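Local coordinates for testis-expressed protein 101 (Mus musculus, PDB 7BPS) that helps control sperm binding to the zona pellucida and migration of spermatozoa into the oviduct, and so plays a role in fertilization, at residues A[37-42]-A[55-60]. Sequence-based numbering, arbitrary orientation.
Sequences LCQETV and LASKSC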
ATOM      1  N   LEU A  37       9.854   6.265 -19.294  1.00 55.52           N
ATOM      2  CA  LEU A  37       9.539   7.403 -18.397  1.00 60.13           C
ATOM      3  C   LEU A  37       9.743   6.970 -16.946  1.00 53.38           C
ATOM      4  O   LEU A  37      10.146   5.811 -16.727  1.00 51.26           O
ATOM      5  CB  LEU A  37       8.118   7.915 -18.665  1.00 66.33           C
ATOM      6  CG  LEU A  37       7.020   6.872 -18.808  1.00 70.76           C
ATOM      7  CD1 LEU A  37       6.435   6.529 -17.457  1.00 87.81           C
ATOM      8  CD2 LEU A  37       5.933   7.378 -19.724  1.00 71.41           C
ATOM      9  N   CYS A  38       9.531   7.901 -16.017  1.00 47.31           N
ATOM     10  CA  CYS A  38       9.641   7.691 -14.558  1.00 41.54           C
ATOM     11  C   CYS A  38       8.274   7.336 -13.954  1.00 42.76           C
ATOM     12  O   CYS A  38       7.226   7.767 -14.474  1.00 40.65           O
ATOM     13  CB  CYS A  38      10.176   8.953 -13.913  1.00 39.57           C
ATOM     14  SG  CYS A  38      11.693   9.577 -14.678  1.00 44.26           S
ATOM     15  N   GLN A  39       8.281   6.611 -12.839  1.00 42.93           N
ATOM     16  CA  GLN A  39       7.092   6.464 -11.964  1.00 39.74           C
ATOM     17  C   GLN A  39       7.539   6.548 -10.503  1.00 41.74           C
ATOM     18  O   GLN A  39       8.719   6.197 -10.208  1.00 38.29           O
ATOM     19  CB  GLN A  39       6.329   5.174 -12.277  1.00 39.62           C
ATOM     20  CG  GLN A  39       7.089   3.901 -11.962  1.00 39.94           C
ATOM     21  CD  GLN A  39       6.988   3.440 -10.525  1.00 42.83           C
ATOM     22  OE1 GLN A  39       6.060   3.818  -9.797  1.00 39.76           O
ATOM     23  NE2 GLN A  39       7.940   2.595 -10.122  1.00 33.27           N
ATOM     24  N   GLU A  40       6.638   7.036  -9.646  1.00 37.42           N
ATOM     25  CA  GLU A  40       6.732   6.918  -8.172  1.00 36.28           C
ATOM     26  C   GLU A  40       5.375   6.389  -7.713  1.00 36.58           C
ATOM     27  O   GLU A  40       4.344   7.015  -8.045  1.00 35.60           O
ATOM     28  CB  GLU A  40       7.123   8.253  -7.535  1.00 37.15           C
ATOM     29  CG  GLU A  40       6.214   9.397  -7.948  1.00 39.28           C
ATOM     30  CD  GLU A  40       6.710  10.799  -7.633  1.00 40.25           C
ATOM     31  OE1 GLU A  40       5.880  11.723  -7.746  1.00 43.22           O
ATOM     32  OE2 GLU A  40       7.900  10.959  -7.264  1.00 40.22           O
ATOM     33  N   THR A  41       5.368   5.226  -7.070  1.00 32.21           N
ATOM     34  CA  THR A  41       4.146   4.543  -6.590  1.00 32.22           C
ATOM     35  C   THR A  41       4.367   4.132  -5.144  1.00 31.25           C
ATOM     36  O   THR A  41       5.383   3.482  -4.869  1.00 33.73           O
ATOM     37  CB  THR A  41       3.826   3.316  -7.439  1.00 33.53           C
ATOM     38  OG1 THR A  41       3.676   3.757  -8.789  1.00 35.43           O
ATOM     39  CG2 THR A  41       2.584   2.585  -6.973  1.00 34.49           C
ATOM     40  N   VAL A  42       3.447   4.487  -4.258  1.00 32.09           N
ATOM     41  CA  VAL A  42       3.498   4.044  -2.841  1.00 32.19           C
ATOM     42  C   VAL A  42       2.134   3.498  -2.466  1.00 30.39           C
ATOM     43  O   VAL A  42       1.143   4.104  -2.865  1.00 35.77           O
ATOM     44  CB  VAL A  42       3.940   5.195  -1.925  1.00 33.72           C
ATOM     45  CG1 VAL A  42       3.043   6.425  -2.043  1.00 33.92           C
ATOM     46  CG2 VAL A  42       4.061   4.731  -0.499  1.00 33.10           C
ATOM     47  N   LEU A  55       4.943   0.084   0.963  1.00 33.76           N
ATOM     48  CA  LEU A  55       5.553  -0.414  -0.289  1.00 32.01           C
ATOM     49  C   LEU A  55       5.745   0.811  -1.191  1.00 32.38           C
ATOM     50  O   LEU A  55       4.737   1.374  -1.675  1.00 32.69           O
ATOM     51  CB  LEU A  55       4.660  -1.478  -0.939  1.00 34.13           C
ATOM     52  CG  LEU A  55       4.299  -2.672  -0.049  1.00 35.62           C
ATOM     53  CD1 LEU A  55       2.967  -2.445   0.663  1.00 35.13           C
ATOM     54  CD2 LEU A  55       4.241  -3.979  -0.824  1.00 35.07           C
ATOM     55  N   ALA A  56       6.993   1.251  -1.345  1.00 33.97           N
ATOM     56  CA  ALA A  56       7.390   2.453  -2.110  1.00 33.42           C
ATOM     57  C   ALA A  56       8.339   2.058  -3.248  1.00 33.86           C
ATOM     58  O   ALA A  56       9.439   1.496  -2.986  1.00 32.30           O
ATOM     59  CB  ALA A  56       8.014   3.487  -1.198  1.00 32.75           C
ATOM     60  N   SER A  57       7.920   2.374  -4.471  1.00 34.77           N
ATOM     61  CA  SER A  57       8.644   2.082  -5.725  1.00 38.89           C
ATOM     62  C   SER A  57       8.900   3.370  -6.514  1.00 40.81           C
ATOM     63  O   SER A  57       7.944   4.106  -6.771  1.00 40.17           O
ATOM     64  CB  SER A  57       7.886   1.113  -6.555  1.00 38.28           C
ATOM     65  OG  SER A  57       8.486   1.039  -7.818  1.00 42.06           O
ATOM     66  N   LYS A  58      10.160   3.597  -6.890  1.00 40.98           N
ATOM     67  CA  LYS A  58      10.564   4.563  -7.938  1.00 40.46           C
ATOM     68  C   LYS A  58      11.406   3.819  -8.982  1.00 44.73           C
ATOM     69  O   LYS A  58      12.252   3.006  -8.597  1.00 39.62           O
ATOM     70  CB  LYS A  58      11.309   5.733  -7.310  1.00 36.52           C
ATOM     71  CG  LYS A  58      10.430   6.647  -6.476  1.00 36.90           C
ATOM     72  CD  LYS A  58      11.063   7.991  -6.225  1.00 35.49           C
ATOM     73  CE  LYS A  58      10.255   8.850  -5.271  1.00 37.50           C
ATOM     74  NZ  LYS A  58      10.883  10.182  -5.101  1.00 37.68           N
ATOM     75  N   SER A  59      11.143   4.054 -10.269  1.00 46.82           N
ATOM     76  CA  SER A  59      11.839   3.356 -11.376  1.00 44.65           C
ATOM     77  C   SER A  59      11.602   4.025 -12.732  1.00 46.03           C
ATOM     78  O   SER A  59      10.700   4.896 -12.894  1.00 43.85           O
ATOM     79  CB  SER A  59      11.460   1.893 -11.419  1.00 42.67           C
ATOM     80  OG  SER A  59      10.146   1.703 -11.903  1.00 44.34           O
ATOM     81  N   CYS A  60      12.457   3.629 -13.664  1.00 46.55           N
ATOM     82  CA  CYS A  60      12.230   3.689 -15.119  1.00 46.65           C
ATOM     83  C   CYS A  60      11.135   2.695 -15.449  1.00 41.85           C
ATOM     84  O   CYS A  60      11.106   1.651 -14.827  1.00 42.93           O
ATOM     85  CB  CYS A  60      13.502   3.337 -15.867  1.00 45.39           C
ATOM     86  SG  CYS A  60      14.862   4.447 -15.427  1.00 51.16           S
TER
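Gln39 reaches across to the neighbouring strand and sets its carboxamide nitrogen between the hydroxyls of Ser57 and Ser59. Its CG lies between the backbone N and the carbonyl carbon (chi1 66°) and the chain bends again at chi2 (85°), which folds it over the sheet. NE2 donates to Ser57 OG at 2.8 Å and, in a nearly straight bond, to Ser59 OG at 3.0 Å; both oxygens lie in the amide plane, well apart around NE2, so that each can take one of its two N-H groups. On its own strand, Thr41 OG1 donates to Gln39 OE1 over 2.6 Å, tilted from the carbonyl plane. Held at both ends, the carboxamide is probably fixed in its rotation, with the nitrogen toward the serines.

Beneath this polar network runs the antiparallel hairpin of strands 37-46 and 52-61, central strands of the first of two tandem Ly6/uPAR domains, the three-finger fold. Gln39 pairs with Ser59 and Thr41 with Ser57 as hydrogen-bonded pairs; in the latter, Thr41 N to Ser57 O and Ser57 N to Thr41 O both measure 2.8 Å.

On the opposite face, Glu40 and Lys58 lie side by side and point the same way, with Glu40 CB 3.8 Å from Lys58 CG. Their salt bridge is long and, the place of Glu40 OE2 being less sure, doubtful; each charge has stronger partners: Asn86 and Tyr84 bind Glu40 OE1, while Lys58 NZ donates to the carbonyl of Lys96 and to Gln8. Farther along this face Val42 CG2 packs on Ala56 CB at 4.2 Å. Towards the other end, Cys38 and Cys60 form a non-hydrogen-bonded pair; their disulfides run to Cys7 and Cys32, respectively, tying the hairpin to the N-terminal part of the domain.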